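Local coordinates for MHC class I-like protein MILL2 (Mus musculus, PDB 6A97) that binds heparan sulfate proteoglycans on the surface of fibroblasts as a GPI-anchored member of the MHC class I family, at residues Ile46-Glu50 with Glu51-Lys55. Sequence-based numbering, arbitrary orientation.
Sequences IYVDE and ELFLK
Leu52 lies across the ring of Tyr47 in a tight beta hairpin of the MHC class I alpha-1 platform, where Leu52 CD1 makes a CH-pi contact over one face of the Tyr47 ring, 4.2 Å from its centroid. Leu52 sends CG directly opposite its own amide nitrogen (chi1 179°), and the turn at chi2 then brings CD1 over the phenol, while Leu52 CB meets Tyr47 CE1 at 3.8 Å. On the other sheet face, Val48 CG2 packs against Phe53 CB while Ile46 CB meets Leu54 CB at 4.0 Å. A classic beta bulge sets this register: Phe53 and Leu54 both stand opposite Ile46, whose carbonyl oxygen accepts from two amides, nearly in line from Phe53 N at 2.7 Å and more obliquely from Leu54 N at 3.3 Å. Ile46 N returns a bond to Leu54 O. A type I' turn from Val48 to Glu51 closes the hairpin, and there the Glu51 N to Val48 O hydrogen bond (3.0 Å) comes from above the carbonyl plane, 62° out of it. Around the bulge Phe53 thus joins the helix-facing side, where its ring meets Tyr189 of helix 171-193 edge-to-face and Ile46 and Leu54 reach Leu86 of helix 75-96. Tyr47 looks the other way, its hydroxyl hydrogen-bonded to a polar side chain of the chain of another protein. At the hairpin end, Glu51 ties the platform to the immunoglobulin-like alpha-3 region, OE1 in a salt bridge with Arg229 NE and OE2 hydrogen-bonded to Tyr260 OH.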
loop_
_atom_site.group_PDB
_atom_site.type_symbol
_atom_site.label_atom_id
_atom_site.label_comp_id
_atom_site.label_asym_id
_atom_site.label_seq_id
_atom_site.Cartn_x
_atom_site.Cartn_y
_atom_site.Cartn_z
ATOM N N ILE A 46 -26.625 6.655 -1.346
ATOM C CA ILE A 46 -26.047 6.912 -2.657
ATOM C C ILE A 46 -24.581 7.307 -2.543
ATOM O O ILE A 46 -24.234 8.253 -1.828
ATOM C CB ILE A 46 -26.816 8.019 -3.391
ATOM C CG1 ILE A 46 -28.237 7.555 -3.712
ATOM C CG2 ILE A 46 -26.099 8.412 -4.663
ATOM C CD1 ILE A 46 -28.997 8.524 -4.581
ATOM N N TYR A 47 -23.727 6.570 -3.249
ATOM C CA TYR A 47 -22.287 6.806 -3.236
ATOM C C TYR A 47 -21.777 7.290 -4.587
ATOM O O TYR A 47 -22.057 6.682 -5.619
ATOM C CB TYR A 47 -21.536 5.529 -2.844
ATOM C CG TYR A 47 -21.856 5.037 -1.455
ATOM C CD1 TYR A 47 -21.010 5.321 -0.390
ATOM C CD2 TYR A 47 -23.013 4.305 -1.204
ATOM C CE1 TYR A 47 -21.295 4.881 0.882
ATOM C CE2 TYR A 47 -23.314 3.864 0.069
ATOM C CZ TYR A 47 -22.448 4.159 1.107
ATOM O OH TYR A 47 -22.731 3.726 2.374
ATOM N N VAL A 48 -21.029 8.388 -4.573
ATOM C CA VAL A 48 -20.313 8.835 -5.760
ATOM C C VAL A 48 -18.819 8.658 -5.525
ATOM O O VAL A 48 -18.261 9.234 -4.586
ATOM C CB VAL A 48 -20.609 10.302 -6.103
ATOM C CG1 VAL A 48 -20.005 10.657 -7.457
ATOM C CG2 VAL A 48 -22.105 10.550 -6.108
ATOM N N ASP A 49 -18.187 7.844 -6.370
ATOM C CA ASP A 49 -16.766 7.533 -6.250
ATOM C C ASP A 49 -16.447 7.025 -4.848
ATOM O O ASP A 49 -15.471 7.450 -4.227
ATOM C CB ASP A 49 -15.918 8.759 -6.600
ATOM C CG ASP A 49 -16.126 9.213 -8.039
ATOM O OD1 ASP A 49 -16.519 8.374 -8.878
ATOM O OD2 ASP A 49 -15.904 10.406 -8.332
ATOM N N GLU A 50 -17.304 6.123 -4.368
ATOM C CA GLU A 50 -17.192 5.463 -3.063
ATOM C C GLU A 50 -17.480 6.378 -1.865
ATOM O O GLU A 50 -17.411 5.929 -0.723
ATOM C CB GLU A 50 -15.803 4.826 -2.887
ATOM C CG GLU A 50 -15.298 4.045 -4.096
ATOM C CD GLU A 50 -16.200 2.891 -4.463
ATOM O OE1 GLU A 50 -16.358 2.622 -5.674
ATOM O OE2 GLU A 50 -16.752 2.250 -3.544
ATOM N N GLU A 51 -17.809 7.645 -2.111
ATOM C CA GLU A 51 -18.143 8.558 -1.013
ATOM C C GLU A 51 -19.652 8.766 -0.862
ATOM O O GLU A 51 -20.349 9.069 -1.832
ATOM C CB GLU A 51 -17.455 9.910 -1.209
ATOM C CG GLU A 51 -15.944 9.815 -1.264
ATOM C CD GLU A 51 -15.370 9.102 -0.055
ATOM O OE1 GLU A 51 -14.717 8.050 -0.233
ATOM O OE2 GLU A 51 -15.581 9.591 1.077
ATOM N N LEU A 52 -20.145 8.596 0.359
ATOM C CA LEU A 52 -21.561 8.759 0.640
ATOM C C LEU A 52 -21.987 10.179 0.287
ATOM O O LEU A 52 -21.382 11.155 0.730
ATOM C CB LEU A 52 -21.864 8.439 2.105
ATOM C CG LEU A 52 -23.329 8.605 2.525
ATOM C CD1 LEU A 52 -24.235 7.667 1.730
ATOM C CD2 LEU A 52 -23.497 8.374 4.019
ATOM N N PHE A 53 -23.020 10.281 -0.538
ATOM C CA PHE A 53 -23.434 11.561 -1.080
ATOM C C PHE A 53 -24.849 11.914 -0.632
ATOM O O PHE A 53 -25.117 13.033 -0.189
ATOM C CB PHE A 53 -23.333 11.528 -2.612
ATOM C CG PHE A 53 -23.827 12.779 -3.285
ATOM C CD1 PHE A 53 -23.377 14.025 -2.880
ATOM C CD2 PHE A 53 -24.733 12.707 -4.328
ATOM C CE1 PHE A 53 -23.830 15.174 -3.499
ATOM C CE2 PHE A 53 -25.188 13.854 -4.951
ATOM C CZ PHE A 53 -24.736 15.086 -4.537
ATOM N N LEU A 54 -25.758 10.954 -0.734
ATOM C CA LEU A 54 -27.144 11.208 -0.378
ATOM C C LEU A 54 -27.701 10.037 0.401
ATOM O O LEU A 54 -27.264 8.894 0.225
ATOM C CB LEU A 54 -27.996 11.456 -1.631
ATOM C CG LEU A 54 -27.756 12.739 -2.420
ATOM C CD1 LEU A 54 -28.435 12.658 -3.788
ATOM C CD2 LEU A 54 -28.274 13.934 -1.631
ATOM N N LYS A 55 -28.684 10.322 1.243
ATOM C CA LYS A 55 -29.385 9.285 1.974
ATOM C C LYS A 55 -30.879 9.561 2.011
ATOM O O LYS A 55 -31.297 10.700 2.226
ATOM C CB LYS A 55 -28.875 9.169 3.415
ATOM C CG LYS A 55 -29.841 8.354 4.272
ATOM C CD LYS A 55 -29.454 8.265 5.712
ATOM C CE LYS A 55 -29.867 9.488 6.490
ATOM N NZ LYS A 55 -29.761 9.209 7.953
#